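Local coordinates for SIS domain protein (Listeria monocytogenes str. 4b F2365, PDB 3FXA) that is a putative sugar-phosphate isomerase, built on a SIS domain, the fold with which many proteins bind phosphosugars, at residues I48-C53 with I97-G102; L77-A82 with G106-L111; S23-V28 with F141-S146; S120-V125 with K135-F140. One frame throughout, in Å; residues are numbered along the deposited sequence.

Contact 1: I48-C53 with I97-G102; sequences IVVAGC and ILISKG
Val50 and Ile97 pair at the apolar centre of this contact, on the sheet face that also carries Ile48 and Ile99. With CG1 placed anti to its backbone N (chi1 -162°), Val50 brings that methyl 3.9 Å from Ile97 CB, and the same methyl lies 3.8 Å from the terminal CD1 of Ile99, the two side chains crossing at a slant. Two residues back along the strand, Ile48 lays CG2 against the Ile97 tip, 3.7 Å from CD1. Helix 55-69 packs on this face through Phe67, Ala60 and Val64, and helix 157-177 meets it through Phe167 and Val163. On the other face Ala51 CB meets a single branch of its neighbour, Leu98 CD2, at 3.7 Å, where Leu108 and Leu111 also touch Ala51. Strands 48-51 and 95-99 are thus adjacent parallel strands at the heart of the alpha/beta/alpha sandwich of the SIS domain; the pieces 48-51 and 97-99 run 18° apart. Their backbones are laced by three nearly straight hydrogen bonds: Ile97 N to Val49 O, Ala51 N to Ile97 O at 2.9 Å, and Ile99 N to Ala51 O. Ile97 O also receives a CA-H...O contact from Val50 CA at 3.3 Å. Beyond Gly52 the segments part, and a water takes over: it accepts from Cys53 N at 2.9 Å and donates to Ile99 O at 2.7 Å, so the pairing runs on into the loops at the C-terminal ends of the strands. Farther out, Lys101 is held by a salt bridge to Glu127, and Ser100 OG hydrogen-bonds Thr105 OG1.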
loop_
_atom_site.group_PDB
_atom_site.type_symbol
_atom_site.label_atom_id
_atom_site.label_comp_id
_atom_site.label_asym_id
_atom_site.label_seq_id
_atom_site.Cartn_x
_atom_site.Cartn_y
_atom_site.Cartn_z
ATOM N N ILE A 48 10.013 -13.469 -4.471
ATOM C CA ILE A 48 9.628 -12.884 -5.745
ATOM C C ILE A 48 9.353 -11.393 -5.521
ATOM O O ILE A 48 8.499 -11.045 -4.745
ATOM C CB ILE A 48 8.385 -13.577 -6.316
ATOM C CG1 ILE A 48 8.612 -15.099 -6.457
ATOM C CG2 ILE A 48 8.021 -12.973 -7.672
ATOM C CD1 ILE A 48 7.343 -15.886 -6.785
ATOM N N VAL A 49 10.055 -10.524 -6.224
ATOM C CA VAL A 49 9.851 -9.069 -6.082
ATOM C C VAL A 49 9.156 -8.648 -7.375
ATOM O O VAL A 49 9.686 -8.883 -8.448
ATOM C CB VAL A 49 11.197 -8.342 -5.892
ATOM C CG1 VAL A 49 10.968 -6.870 -5.688
ATOM C CG2 VAL A 49 11.949 -8.930 -4.690
ATOM N N VAL A 50 7.961 -8.052 -7.296
ATOM C CA VAL A 50 7.214 -7.666 -8.515
ATOM C C VAL A 50 7.043 -6.151 -8.556
ATOM O O VAL A 50 6.642 -5.563 -7.555
ATOM C CB VAL A 50 5.851 -8.367 -8.642
ATOM C CG1 VAL A 50 5.296 -8.306 -10.108
ATOM C CG2 VAL A 50 5.961 -9.819 -8.198
ATOM N N ALA A 51 7.320 -5.542 -9.717
ATOM C CA ALA A 51 7.163 -4.091 -9.919
ATOM C C ALA A 51 6.301 -3.756 -11.136
ATOM O O ALA A 51 6.393 -4.400 -12.175
ATOM C CB ALA A 51 8.536 -3.438 -10.099
ATOM N N GLY A 52 5.488 -2.721 -11.006
ATOM C CA GLY A 52 4.657 -2.217 -12.088
ATOM C C GLY A 52 4.112 -0.860 -11.682
ATOM O O GLY A 52 4.108 -0.527 -10.474
ATOM N N CYS A 53 3.698 -0.097 -12.694
ATOM C CA CYS A 53 3.087 1.231 -12.559
ATOM C C CYS A 53 1.616 1.174 -12.981
ATOM O O CYS A 53 1.277 0.526 -13.978
ATOM C CB CYS A 53 3.790 2.222 -13.474
ATOM S SG CYS A 53 5.480 2.555 -13.060
ATOM N N ILE A 97 10.277 -9.494 -11.171
ATOM C CA ILE A 97 9.293 -9.535 -12.241
ATOM C C ILE A 97 8.882 -8.096 -12.527
ATOM O O ILE A 97 8.336 -7.401 -11.647
ATOM C CB ILE A 97 8.055 -10.399 -11.906
ATOM C CG1 ILE A 97 8.480 -11.816 -11.488
ATOM C CG2 ILE A 97 7.073 -10.400 -13.104
ATOM C CD1 ILE A 97 7.304 -12.815 -11.255
ATOM N N LEU A 98 9.183 -7.634 -13.743
ATOM C CA LEU A 98 8.792 -6.296 -14.184
ATOM C C LEU A 98 7.614 -6.434 -15.145
ATOM O O LEU A 98 7.711 -7.149 -16.141
ATOM C CB LEU A 98 9.955 -5.582 -14.847
ATOM C CG LEU A 98 11.189 -5.368 -13.952
ATOM C CD1 LEU A 98 12.262 -4.617 -14.730
ATOM C CD2 LEU A 98 10.878 -4.621 -12.638
ATOM N N ILE A 99 6.509 -5.746 -14.840
ATOM C CA ILE A 99 5.270 -5.801 -15.655
ATOM C C ILE A 99 5.079 -4.450 -16.331
ATOM O O ILE A 99 4.864 -3.425 -15.666
ATOM C CB ILE A 99 3.999 -6.137 -14.851
ATOM C CG1 ILE A 99 4.176 -7.436 -14.067
ATOM C CG2 ILE A 99 2.763 -6.239 -15.808
ATOM C CD1 ILE A 99 3.031 -7.788 -13.146
ATOM N N SER A 100 5.261 -4.441 -17.642
ATOM C CA SER A 100 5.116 -3.239 -18.452
ATOM C C SER A 100 4.623 -3.615 -19.832
ATOM O O SER A 100 5.362 -4.265 -20.566
ATOM C CB SER A 100 6.469 -2.528 -18.552
ATOM O OG SER A 100 6.437 -1.590 -19.603
ATOM N N LYS A 101 3.414 -3.177 -20.200
ATOM C CA LYS A 101 2.828 -3.527 -21.512
ATOM C C LYS A 101 3.762 -3.172 -22.652
ATOM O O LYS A 101 4.156 -4.053 -23.389
ATOM C CB LYS A 101 1.454 -2.875 -21.719
ATOM C CG LYS A 101 0.693 -3.288 -22.978
ATOM C CD LYS A 101 -0.664 -2.588 -22.946
ATOM C CE LYS A 101 -1.539 -2.828 -24.155
ATOM N NZ LYS A 101 -0.931 -2.399 -25.427
ATOM N N GLY A 102 4.133 -1.896 -22.781
ATOM C CA GLY A 102 5.069 -1.465 -23.817
ATOM C C GLY A 102 6.524 -1.868 -23.577
ATOM O O GLY A 102 7.318 -1.816 -24.514
HETATM O O HOH W 1 4.560 -0.732 -15.363
#

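Contact 2: L77-A82 with G106-L111; sequences LTPSDA and GELLNL
Glu107 is the first residue of 106-111 to touch 77-82: its CB rests 3.8 Å from Pro79 CB, while the chain beyond bends at chi2 (85°) and carries the carboxylate away from the proline. Of the side chain, it is the CB that meets the proline. The Glu107 backbone is tied in as well, because one water donates to both Glu107 O at 2.7 Å and Pro79 O at 2.9 Å and so bridges two carbonyls across the contact. Leu108 follows, turning its CD2 branch to the proline ring, 3.7 Å from Pro79 CG; the two side chains run alongside each other and point the same way. Four residues after Glu107, Leu111 reaches both Ala82 and Leu77, the two ends of the segment. Its CG stands anti to the carbonyl carbon (chi1 -47°), and the two methyls divide the work: CD2 presses on Ala82 CB at 3.5 Å, a close approach, whereas CD1 faces Leu77 CD2 more loosely at 4.3 Å. No direct hydrogen bond crosses between the segments. Around them, Leu77, Leu108 and Leu111 pack on strand 48-51, and Ser80 OG hydrogen-bonds Ser80 OG of the second subunit, whose Gly54 N is bound by Asp81 OD1. Helices 79-86 and 106-109 thus meet over the C-terminal edge of the parallel sheet beside the subunit interface, the region where SIS domains characteristically form their phosphosugar site.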
loop_
_atom_site.group_PDB
_atom_site.type_symbol
_atom_site.label_atom_id
_atom_site.label_comp_id
_atom_site.label_asym_id
_atom_site.label_seq_id
_atom_site.Cartn_x
_atom_site.Cartn_y
_atom_site.Cartn_z
ATOM N N LEU A 77 7.243 -4.168 -5.208
ATOM C CA LEU A 77 8.266 -3.115 -5.222
ATOM C C LEU A 77 7.683 -1.870 -5.892
ATOM O O LEU A 77 7.519 -1.847 -7.111
ATOM C CB LEU A 77 9.515 -3.620 -5.937
ATOM C CG LEU A 77 10.707 -2.668 -6.090
ATOM C CD1 LEU A 77 11.212 -2.175 -4.713
ATOM C CD2 LEU A 77 11.814 -3.327 -6.823
ATOM N N THR A 78 7.372 -0.833 -5.095
ATOM C CA THR A 78 6.783 0.431 -5.588
ATOM C C THR A 78 7.892 1.222 -6.306
ATOM O O THR A 78 8.878 1.579 -5.667
ATOM C CB THR A 78 6.179 1.283 -4.407
ATOM O OG1 THR A 78 5.244 0.482 -3.680
ATOM C CG2 THR A 78 5.499 2.530 -4.910
ATOM N N PRO A 79 7.770 1.454 -7.646
ATOM C CA PRO A 79 8.867 2.141 -8.365
ATOM C C PRO A 79 9.294 3.535 -7.806
ATOM O O PRO A 79 10.485 3.864 -7.847
ATOM C CB PRO A 79 8.355 2.205 -9.813
ATOM C CG PRO A 79 7.427 1.056 -9.919
ATOM C CD PRO A 79 6.741 0.972 -8.593
ATOM N N SER A 80 8.342 4.316 -7.294
ATOM C CA SER A 80 8.659 5.649 -6.711
ATOM C C SER A 80 9.349 5.565 -5.321
ATOM O O SER A 80 9.856 6.596 -4.814
ATOM C CB SER A 80 7.419 6.557 -6.695
ATOM O OG SER A 80 6.327 5.996 -6.024
ATOM N N ASP A 81 9.352 4.380 -4.697
ATOM C CA ASP A 81 10.115 4.107 -3.453
ATOM C C ASP A 81 11.413 3.363 -3.778
ATOM O O ASP A 81 12.415 3.590 -3.110
ATOM C CB ASP A 81 9.302 3.309 -2.431
ATOM C CG ASP A 81 8.060 4.045 -1.988
ATOM O OD1 ASP A 81 8.127 5.290 -1.911
ATOM O OD2 ASP A 81 7.015 3.388 -1.762
ATOM N N ALA A 82 11.365 2.436 -4.753
ATOM C CA ALA A 82 12.516 1.616 -5.215
ATOM C C ALA A 82 13.846 2.354 -5.434
ATOM O O ALA A 82 14.873 1.982 -4.860
ATOM C CB ALA A 82 12.120 0.860 -6.492
ATOM N N GLY A 106 9.896 4.000 -18.055
ATOM C CA GLY A 106 11.112 4.554 -17.412
ATOM C C GLY A 106 11.314 4.222 -15.944
ATOM O O GLY A 106 12.429 3.900 -15.532
ATOM N N GLU A 107 10.219 4.235 -15.183
ATOM C CA GLU A 107 10.227 3.903 -13.749
ATOM C C GLU A 107 10.752 2.489 -13.467
ATOM O O GLU A 107 11.352 2.242 -12.423
ATOM C CB GLU A 107 8.829 4.018 -13.118
ATOM C CG GLU A 107 8.212 5.404 -13.068
ATOM C CD GLU A 107 7.467 5.834 -14.323
ATOM O OE1 GLU A 107 7.711 5.288 -15.427
ATOM O OE2 GLU A 107 6.632 6.758 -14.195
ATOM N N LEU A 108 10.475 1.555 -14.378
ATOM C CA LEU A 108 10.926 0.169 -14.257
ATOM C C LEU A 108 12.310 -0.015 -14.834
ATOM O O LEU A 108 13.094 -0.794 -14.289
ATOM C CB LEU A 108 9.946 -0.799 -14.942
ATOM C CG LEU A 108 8.471 -0.784 -14.485
ATOM C CD1 LEU A 108 7.728 -2.008 -15.036
ATOM C CD2 LEU A 108 8.353 -0.810 -12.988
ATOM N N LEU A 109 12.624 0.687 -15.928
ATOM C CA LEU A 109 13.949 0.570 -16.557
ATOM C C LEU A 109 15.040 0.997 -15.582
ATOM O O LEU A 109 16.111 0.409 -15.570
ATOM C CB LEU A 109 14.055 1.378 -17.849
ATOM C CG LEU A 109 13.120 1.064 -19.017
ATOM C CD1 LEU A 109 13.554 1.829 -20.262
ATOM C CD2 LEU A 109 13.026 -0.450 -19.317
ATOM N N ASN A 110 14.737 2.015 -14.762
ATOM C CA ASN A 110 15.616 2.490 -13.669
ATOM C C ASN A 110 15.967 1.445 -12.587
ATOM O O ASN A 110 16.916 1.660 -11.839
ATOM C CB ASN A 110 15.011 3.731 -12.979
ATOM C CG ASN A 110 14.994 4.976 -13.869
ATOM O OD1 ASN A 110 15.738 5.093 -14.839
ATOM N ND2 ASN A 110 14.144 5.923 -13.512
ATOM N N LEU A 111 15.205 0.340 -12.521
ATOM C CA LEU A 111 15.394 -0.778 -11.599
ATOM C C LEU A 111 16.319 -1.865 -12.142
ATOM O O LEU A 111 16.816 -2.685 -11.367
ATOM C CB LEU A 111 14.025 -1.439 -11.269
ATOM C CG LEU A 111 12.879 -0.479 -10.910
ATOM C CD1 LEU A 111 11.546 -1.213 -10.606
ATOM C CD2 LEU A 111 13.274 0.478 -9.780
HETATM O O HOH W 2 11.613 4.069 -10.496
#

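Contact 3: S23-V28 with F141-S146; sequences SRLPEV and FPVSVS
Val28 straddles Ser144 where the short helix 25-28 lies against the chain leaving strand 139-142, the edge strand of the SIS-domain sheet within this subunit. A chi1 of -52° sets CG1 anti to the carbonyl carbon and leaves CG2 between N and C, 3.4 Å from Ser144 O, while CB faces the serine hydroxyl, 3.6 Å from Ser144 OG. Ser144 N is buried here without any polar partner. Leu25 offers CD2 to Val143 CG2 at a loose 4.3 Å, and packs on helix 157-177 and on Trp15 of the third subunit. Pro142 presents its CB to the Val28 carbonyl oxygen. At the outer end the Arg24 chain bends at chi3 (62°) and grips Glu27 side-on: NE and NH2 both point to OE1, NH2 at 3.1 Å in a salt bridge, from one face of the carboxylate. Arg24 NH1 passes 3.4 Å from Ser146 OG at an angle too poor for a hydrogen bond; instead a water in the guanidinium plane accepts from Arg24 NH1 at 2.7 Å and from Ser146 N. A second water links the helix end to the extended chain, donating to Val28 O at 2.7 Å and hydrogen-bonding Ser144 OG at 2.8 Å.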
loop_
_atom_site.group_PDB
_atom_site.type_symbol
_atom_site.label_atom_id
_atom_site.label_comp_id
_atom_site.label_asym_id
_atom_site.label_seq_id
_atom_site.Cartn_x
_atom_site.Cartn_y
_atom_site.Cartn_z
ATOM N N SER A 23 -8.941 -16.403 -23.496
ATOM C CA SER A 23 -8.996 -17.616 -24.319
ATOM C C SER A 23 -7.838 -17.704 -25.321
ATOM O O SER A 23 -7.384 -18.811 -25.613
ATOM C CB SER A 23 -10.356 -17.811 -25.008
ATOM O OG SER A 23 -10.629 -16.806 -25.947
ATOM N N ARG A 24 -7.327 -16.559 -25.809
ATOM C CA ARG A 24 -6.185 -16.528 -26.744
ATOM C C ARG A 24 -4.795 -16.616 -26.088
ATOM O O ARG A 24 -3.762 -16.549 -26.787
ATOM C CB ARG A 24 -6.248 -15.275 -27.624
ATOM C CG ARG A 24 -7.352 -15.299 -28.664
ATOM C CD ARG A 24 -7.207 -14.180 -29.699
ATOM N NE ARG A 24 -5.967 -14.281 -30.491
ATOM C CZ ARG A 24 -4.889 -13.474 -30.434
ATOM N NH1 ARG A 24 -4.816 -12.403 -29.633
ATOM N NH2 ARG A 24 -3.850 -13.733 -31.233
ATOM N N LEU A 25 -4.727 -16.802 -24.764
ATOM C CA LEU A 25 -3.424 -16.850 -24.095
ATOM C C LEU A 25 -2.402 -17.844 -24.672
ATOM O O LEU A 25 -1.243 -17.487 -24.788
ATOM C CB LEU A 25 -3.557 -16.929 -22.556
ATOM C CG LEU A 25 -3.948 -15.603 -21.893
ATOM C CD1 LEU A 25 -4.262 -15.823 -20.419
ATOM C CD2 LEU A 25 -2.802 -14.584 -22.029
ATOM N N PRO A 26 -2.828 -19.058 -25.096
ATOM C CA PRO A 26 -1.870 -19.969 -25.723
ATOM C C PRO A 26 -1.142 -19.431 -26.992
ATOM O O PRO A 26 0.021 -19.784 -27.211
ATOM C CB PRO A 26 -2.735 -21.183 -26.075
ATOM C CG PRO A 26 -3.832 -21.155 -25.093
ATOM C CD PRO A 26 -4.144 -19.705 -24.924
ATOM N N GLU A 27 -1.799 -18.563 -27.765
ATOM C CA GLU A 27 -1.240 -17.972 -28.991
ATOM C C GLU A 27 -0.255 -16.817 -28.759
ATOM O O GLU A 27 0.672 -16.630 -29.560
ATOM C CB GLU A 27 -2.361 -17.463 -29.905
ATOM C CG GLU A 27 -3.416 -18.482 -30.310
ATOM C CD GLU A 27 -4.575 -17.845 -31.090
ATOM O OE1 GLU A 27 -4.393 -16.759 -31.696
ATOM O OE2 GLU A 27 -5.675 -18.436 -31.088
ATOM N N VAL A 28 -0.450 -16.077 -27.657
ATOM C CA VAL A 28 0.313 -14.858 -27.348
ATOM C C VAL A 28 1.409 -15.042 -26.279
ATOM O O VAL A 28 2.250 -14.155 -26.105
ATOM C CB VAL A 28 -0.655 -13.718 -26.953
ATOM C CG1 VAL A 28 -1.777 -13.558 -28.039
ATOM C CG2 VAL A 28 -1.247 -13.974 -25.571
ATOM N N PHE A 141 8.844 -12.974 -20.939
ATOM C CA PHE A 141 7.540 -13.603 -20.741
ATOM C C PHE A 141 6.534 -12.798 -21.572
ATOM O O PHE A 141 5.916 -11.847 -21.063
ATOM C CB PHE A 141 7.203 -13.636 -19.250
ATOM C CG PHE A 141 6.006 -14.512 -18.891
ATOM C CD1 PHE A 141 4.682 -14.106 -19.169
ATOM C CD2 PHE A 141 6.191 -15.703 -18.191
ATOM C CE1 PHE A 141 3.574 -14.903 -18.808
ATOM C CE2 PHE A 141 5.089 -16.520 -17.818
ATOM C CZ PHE A 141 3.776 -16.122 -18.118
ATOM N N PRO A 142 6.372 -13.162 -22.859
ATOM C CA PRO A 142 5.427 -12.433 -23.708
ATOM C C PRO A 142 3.963 -12.627 -23.314
ATOM O O PRO A 142 3.555 -13.725 -22.958
ATOM C CB PRO A 142 5.667 -13.019 -25.108
ATOM C CG PRO A 142 6.319 -14.339 -24.846
ATOM C CD PRO A 142 7.138 -14.159 -23.640
ATOM N N VAL A 143 3.203 -11.545 -23.357
ATOM C CA VAL A 143 1.751 -11.547 -23.109
ATOM C C VAL A 143 1.214 -10.338 -23.871
ATOM O O VAL A 143 1.824 -9.260 -23.816
ATOM C CB VAL A 143 1.390 -11.457 -21.604
ATOM C CG1 VAL A 143 2.205 -10.378 -20.904
ATOM C CG2 VAL A 143 -0.182 -11.259 -21.377
ATOM N N SER A 144 0.121 -10.509 -24.611
ATOM C CA SER A 144 -0.446 -9.417 -25.389
ATOM C C SER A 144 -1.913 -9.683 -25.654
ATOM O O SER A 144 -2.383 -10.804 -25.433
ATOM C CB SER A 144 0.332 -9.212 -26.710
ATOM O OG SER A 144 0.121 -10.283 -27.629
ATOM N N VAL A 145 -2.605 -8.627 -26.070
ATOM C CA VAL A 145 -4.027 -8.652 -26.438
ATOM C C VAL A 145 -4.189 -7.899 -27.758
ATOM O O VAL A 145 -3.488 -6.903 -28.006
ATOM C CB VAL A 145 -4.903 -8.056 -25.323
ATOM C CG1 VAL A 145 -4.717 -8.865 -24.028
ATOM C CG2 VAL A 145 -4.573 -6.588 -25.062
ATOM N N SER A 146 -5.082 -8.406 -28.606
ATOM C CA SER A 146 -5.350 -7.842 -29.935
ATOM C C SER A 146 -6.504 -6.833 -29.981
ATOM O O SER A 146 -6.617 -6.085 -30.957
ATOM C CB SER A 146 -5.665 -8.983 -30.905
ATOM O OG SER A 146 -6.787 -9.732 -30.466
HETATM O O HOH W 3 -6.166 -11.086 -27.688
HETATM O O HOH W 4 2.357 -11.926 -27.651
#

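Contact 4: S120-V125 with K135-F140; sequences STLIGV and KEADIF
Asp138 reaches across to strand 121-126 and takes the Leu122 N-H with OD2 at 2.8 Å, in an almost straight bond that meets the oxygen on its anti side. Placing CG beside its own backbone N (chi1 -63°) turns the carboxylate back over Thr121 and Leu122. A water lies 2.7 Å from Asp138 OD2 and also near Ser120 O. Leu122 O is doubly engaged: Ile139 N approaches nearly along the carbonyl axis at 3.0 Å, while Asp138 N at 2.8 Å comes in tilted, with a bent N-H...O angle of 130°. Two residues on, Gly124 N donates to Ile139 O at 2.9 Å, and Ile123 CA sends a CA-H...O contact to the same oxygen. Apolar groups fill in beside these bonds. Ile123 and Ile139 lie side by side, with CG1 of the former 4.1 Å from CD1 of the latter, and both touch Thr37 of helix 31-43. On the other face Ala137 CB lies 3.5 Å from Gly124 N, and Gly124 O lies at the edge of the Phe140 ring. The contact closes the beta-alpha-beta crossover from strand 121-126 through helix 132-136 to strand 139-142. Its chemistry implies a substitute partner at the start of the strand pair: the aspartate carboxylate appears to take the place of a backbone acceptor one step before the backbone-to-backbone bonds begin.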
loop_
_atom_site.group_PDB
_atom_site.type_symbol
_atom_site.label_atom_id
_atom_site.label_comp_id
_atom_site.label_asym_id
_atom_site.label_seq_id
_atom_site.Cartn_x
_atom_site.Cartn_y
_atom_site.Cartn_z
ATOM N N SER A 120 20.134 -10.898 -9.402
ATOM C CA SER A 120 18.812 -11.523 -9.340
ATOM C C SER A 120 18.386 -11.999 -10.722
ATOM O O SER A 120 18.972 -11.593 -11.751
ATOM C CB SER A 120 17.740 -10.531 -8.839
ATOM O OG SER A 120 18.098 -9.877 -7.616
ATOM N N THR A 121 17.354 -12.841 -10.734
ATOM C CA THR A 121 16.732 -13.313 -11.970
ATOM C C THR A 121 15.680 -12.302 -12.423
ATOM O O THR A 121 14.820 -11.955 -11.643
ATOM C CB THR A 121 16.068 -14.699 -11.799
ATOM O OG1 THR A 121 17.058 -15.686 -11.479
ATOM C CG2 THR A 121 15.400 -15.113 -13.116
ATOM N N LEU A 122 15.763 -11.821 -13.663
ATOM C CA LEU A 122 14.784 -10.875 -14.217
ATOM C C LEU A 122 13.780 -11.583 -15.155
ATOM O O LEU A 122 14.187 -12.235 -16.122
ATOM C CB LEU A 122 15.492 -9.745 -14.970
ATOM C CG LEU A 122 14.610 -8.669 -15.616
ATOM C CD1 LEU A 122 13.625 -8.087 -14.570
ATOM C CD2 LEU A 122 15.431 -7.598 -16.290
ATOM N N ILE A 123 12.484 -11.451 -14.857
ATOM C CA ILE A 123 11.398 -11.944 -15.730
ATOM C C ILE A 123 10.756 -10.664 -16.255
ATOM O O ILE A 123 10.348 -9.830 -15.461
ATOM C CB ILE A 123 10.366 -12.816 -14.987
ATOM C CG1 ILE A 123 11.026 -14.089 -14.449
ATOM C CG2 ILE A 123 9.204 -13.209 -15.925
ATOM C CD1 ILE A 123 10.108 -15.073 -13.778
ATOM N N GLY A 124 10.742 -10.470 -17.577
ATOM C CA GLY A 124 10.156 -9.274 -18.175
ATOM C C GLY A 124 8.813 -9.607 -18.795
ATOM O O GLY A 124 8.769 -10.353 -19.783
ATOM N N VAL A 125 7.744 -9.044 -18.238
ATOM C CA VAL A 125 6.364 -9.315 -18.678
ATOM C C VAL A 125 5.887 -8.144 -19.543
ATOM O O VAL A 125 5.502 -7.092 -19.030
ATOM C CB VAL A 125 5.425 -9.551 -17.484
ATOM C CG1 VAL A 125 4.026 -9.862 -17.982
ATOM C CG2 VAL A 125 5.962 -10.668 -16.581
ATOM N N LYS A 135 14.452 -7.447 -23.709
ATOM C CA LYS A 135 15.858 -7.715 -24.069
ATOM C C LYS A 135 16.787 -7.952 -22.872
ATOM O O LYS A 135 17.718 -8.769 -22.951
ATOM C CB LYS A 135 16.421 -6.606 -24.957
ATOM C CG LYS A 135 15.871 -6.575 -26.383
ATOM C CD LYS A 135 16.606 -5.475 -27.153
ATOM C CE LYS A 135 16.227 -5.407 -28.609
ATOM N NZ LYS A 135 17.123 -4.460 -29.340
ATOM N N GLU A 136 16.535 -7.245 -21.772
ATOM C CA GLU A 136 17.335 -7.377 -20.551
ATOM C C GLU A 136 16.934 -8.572 -19.685
ATOM O O GLU A 136 17.726 -9.023 -18.861
ATOM C CB GLU A 136 17.264 -6.080 -19.719
ATOM C CG GLU A 136 17.887 -4.843 -20.416
ATOM C CD GLU A 136 19.391 -4.943 -20.632
ATOM O OE1 GLU A 136 20.083 -5.648 -19.873
ATOM O OE2 GLU A 136 19.886 -4.307 -21.583
ATOM N N ALA A 137 15.741 -9.127 -19.894
ATOM C CA ALA A 137 15.255 -10.194 -19.032
ATOM C C ALA A 137 16.016 -11.490 -19.198
ATOM O O ALA A 137 16.475 -11.806 -20.289
ATOM C CB ALA A 137 13.766 -10.452 -19.289
ATOM N N ASP A 138 16.113 -12.244 -18.107
ATOM C CA ASP A 138 16.629 -13.622 -18.143
ATOM C C ASP A 138 15.532 -14.534 -18.711
ATOM O O ASP A 138 15.836 -15.530 -19.369
ATOM C CB ASP A 138 17.050 -14.070 -16.758
ATOM C CG ASP A 138 18.177 -13.234 -16.215
ATOM O OD1 ASP A 138 19.209 -13.101 -16.922
ATOM O OD2 ASP A 138 18.037 -12.685 -15.110
ATOM N N ILE A 139 14.280 -14.205 -18.396
ATOM C CA ILE A 139 13.108 -14.858 -19.000
ATOM C C ILE A 139 12.214 -13.743 -19.552
ATOM O O ILE A 139 11.618 -12.979 -18.770
ATOM C CB ILE A 139 12.299 -15.720 -18.008
ATOM C CG1 ILE A 139 13.149 -16.839 -17.412
ATOM C CG2 ILE A 139 11.095 -16.354 -18.697
ATOM C CD1 ILE A 139 12.506 -17.497 -16.203
ATOM N N PHE A 140 12.154 -13.615 -20.875
ATOM C CA PHE A 140 11.191 -12.735 -21.552
ATOM C C PHE A 140 9.880 -13.560 -21.547
ATOM O O PHE A 140 9.853 -14.707 -22.044
ATOM C CB PHE A 140 11.646 -12.381 -22.981
ATOM C CG PHE A 140 10.565 -11.819 -23.871
ATOM C CD1 PHE A 140 9.692 -10.827 -23.441
ATOM C CD2 PHE A 140 10.446 -12.282 -25.195
ATOM C CE1 PHE A 140 8.707 -10.307 -24.292
ATOM C CE2 PHE A 140 9.481 -11.759 -26.055
ATOM C CZ PHE A 140 8.604 -10.785 -25.604
HETATM O O HOH W 5 19.246 -10.332 -14.713
#

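Overall arrangement
From the N terminus, residues 23-28 come first and wait for 141-146, so contact 3 closes the longest loop, with 112 residues between its segments, and the other three contacts all nest inside it. Contact 1 (48-53 with 97-102) and contact 2 (77-82 with 106-111) cross, their segments alternating, which ties strands 48-51 and 95-99 to helices 79-86 and 106-109; Val50 O and Leu77 N join them directly. Contact 4 opens after both have closed and shuts a short crossover. Strand 121-126 links it to contact 1, and strand 139-142 passes on into contact 3. Contacts 2 and 3, centres about 25 Å apart, lie on opposite sides of the chain's centre.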